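Ferredoxin-like protein (Thermotoga maritima, PDB 7KOE) probably relays electrons through two iron-sulfur clusters as the ferredoxin-like subunit of an electron-bifurcating flavoprotein complex that also carries flavin-adenine dinucleotide. Local coordinates at residues Gly60-Cys64 with Tyr85-Tyr89. Numbering follows the deposited sequence.
Sequences GCLEC and YGVLY. With SF4 (iron/sulfur cluster), chain M.
V87 reaches from the strand 86-87 into the cluster-binding loop 60-64, its two methyls meeting different parts of the loop. V87 CG1 lies over the loop backbone, 3.7 Å from L62 CA, and also meets L62 CD2, the two side chains crossing at about a right angle. V87 CG2 faces the carboxylate of E63, 3.6 Å from E63 CD. L62 CD2 then continues to the rim of Y89, near the ring plane and 4.1 Å from Y89 CE1, while V87 CB lies over one face of the same ring, displaced toward the rim. The loop belongs to the CxxC stretch of a ferredoxin-type 4Fe-4S motif: C61 SG binds the iron FE1 and C64 SG the iron FE2 of one cubane, with L62 N 3.4 Å from its sulfide S3. C61 SG also accepts a hydrogen bond from E63 N. The side chain of E63 extends beyond CG (chi2 177°) and brings E63 OE2 to V87 N at 3.2 Å, a weak, bent hydrogen bond of 129°. Salt bridges to basic side chains of another protein's chain engage both carboxylate oxygens and probably favour the ionised form. G86 pairs with R13 of strand 12-13, whose neighbour Y12 touches L62 and V87.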
loop_
_atom_site.group_PDB
_atom_site.type_symbol
_atom_site.label_atom_id
_atom_site.label_comp_id
_atom_site.label_asym_id
_atom_site.label_seq_id
_atom_site.Cartn_x
_atom_site.Cartn_y
_atom_site.Cartn_z
ATOM N N GLY D 60 -20.398 23.531 -24.616
ATOM C CA GLY D 60 -20.240 22.384 -23.754
ATOM C C GLY D 60 -20.846 21.105 -24.251
ATOM O O GLY D 60 -20.873 20.127 -23.503
ATOM N N CYS D 61 -21.352 21.129 -25.483
ATOM C CA CYS D 61 -22.011 19.936 -26.065
ATOM C C CYS D 61 -21.033 18.763 -26.121
ATOM O O CYS D 61 -19.925 18.932 -26.657
ATOM C CB CYS D 61 -22.547 20.223 -27.459
ATOM S SG CYS D 61 -23.583 18.882 -28.095
ATOM N N LEU D 62 -21.457 17.629 -25.562
ATOM C CA LEU D 62 -20.719 16.379 -25.557
ATOM C C LEU D 62 -21.017 15.517 -26.770
ATOM O O LEU D 62 -20.565 14.370 -26.813
ATOM C CB LEU D 62 -21.021 15.599 -24.282
ATOM C CG LEU D 62 -20.564 16.256 -22.986
ATOM C CD1 LEU D 62 -21.366 15.741 -21.845
ATOM C CD2 LEU D 62 -19.111 15.991 -22.744
ATOM N N GLU D 63 -21.796 16.039 -27.725
ATOM C CA GLU D 63 -22.063 15.430 -29.033
ATOM C C GLU D 63 -22.736 14.070 -28.916
ATOM O O GLU D 63 -22.562 13.203 -29.770
ATOM C CB GLU D 63 -20.797 15.313 -29.875
ATOM C CG GLU D 63 -19.959 16.548 -29.960
ATOM C CD GLU D 63 -18.704 16.293 -30.742
ATOM O OE1 GLU D 63 -18.570 15.192 -31.308
ATOM O OE2 GLU D 63 -17.843 17.178 -30.794
ATOM N N CYS D 64 -23.424 13.849 -27.794
ATOM C CA CYS D 64 -24.094 12.542 -27.568
ATOM C C CYS D 64 -25.218 12.386 -28.592
ATOM O O CYS D 64 -25.225 11.373 -29.306
ATOM C CB CYS D 64 -24.636 12.425 -26.150
ATOM S SG CYS D 64 -25.485 13.914 -25.573
ATOM N N TYR D 85 -13.089 19.623 -33.919
ATOM C CA TYR D 85 -13.829 20.562 -33.088
ATOM C C TYR D 85 -14.790 19.801 -32.190
ATOM O O TYR D 85 -15.101 18.635 -32.430
ATOM C CB TYR D 85 -14.584 21.593 -33.928
ATOM C CG TYR D 85 -13.702 22.692 -34.465
ATOM C CD1 TYR D 85 -13.290 23.733 -33.655
ATOM C CD2 TYR D 85 -13.268 22.678 -35.778
ATOM C CE1 TYR D 85 -12.478 24.730 -34.135
ATOM C CE2 TYR D 85 -12.454 23.667 -36.268
ATOM C CZ TYR D 85 -12.063 24.691 -35.442
ATOM O OH TYR D 85 -11.254 25.688 -35.926
ATOM N N GLY D 86 -15.256 20.480 -31.145
ATOM C CA GLY D 86 -16.170 19.884 -30.192
ATOM C C GLY D 86 -15.448 19.262 -29.021
ATOM O O GLY D 86 -14.369 19.734 -28.671
ATOM N N VAL D 87 -16.021 18.229 -28.394
ATOM C CA VAL D 87 -15.300 17.484 -27.367
ATOM C C VAL D 87 -14.105 16.787 -27.982
ATOM O O VAL D 87 -14.146 16.324 -29.127
ATOM C CB VAL D 87 -16.188 16.450 -26.656
ATOM C CG1 VAL D 87 -17.103 17.100 -25.715
ATOM C CG2 VAL D 87 -16.983 15.654 -27.656
ATOM N N LEU D 88 -13.016 16.738 -27.231
ATOM C CA LEU D 88 -11.851 15.958 -27.605
ATOM C C LEU D 88 -11.550 15.110 -26.386
ATOM O O LEU D 88 -10.834 15.541 -25.484
ATOM C CB LEU D 88 -10.683 16.830 -28.017
ATOM C CG LEU D 88 -10.969 17.779 -29.178
ATOM C CD1 LEU D 88 -9.897 18.818 -29.267
ATOM C CD2 LEU D 88 -11.088 17.021 -30.474
ATOM N N TYR D 89 -12.125 13.914 -26.356
ATOM C CA TYR D 89 -12.008 13.054 -25.192
ATOM C C TYR D 89 -10.595 12.512 -25.077
ATOM O O TYR D 89 -10.120 11.795 -25.960
ATOM C CB TYR D 89 -13.001 11.903 -25.269
ATOM C CG TYR D 89 -14.444 12.276 -25.056
ATOM C CD1 TYR D 89 -14.844 13.001 -23.948
ATOM C CD2 TYR D 89 -15.408 11.883 -25.961
ATOM C CE1 TYR D 89 -16.162 13.322 -23.755
ATOM C CE2 TYR D 89 -16.719 12.205 -25.780
ATOM C CZ TYR D 89 -17.093 12.917 -24.678
ATOM O OH TYR D 89 -18.416 13.225 -24.511
HETATM FE FE1 SF4 M . -24.727 18.366 -26.853
HETATM FE FE2 SF4 M . -25.636 15.653 -25.886
HETATM FE FE3 SF4 M . -27.541 17.427 -27.416
HETATM FE FE4 SF4 M . -26.728 18.159 -24.602
HETATM S S1 SF4 M . -27.589 16.437 -25.525
HETATM S S2 SF4 M . -26.680 19.149 -26.492
HETATM S S3 SF4 M . -24.775 17.374 -24.962
HETATM S S4 SF4 M . -25.588 16.645 -27.777
#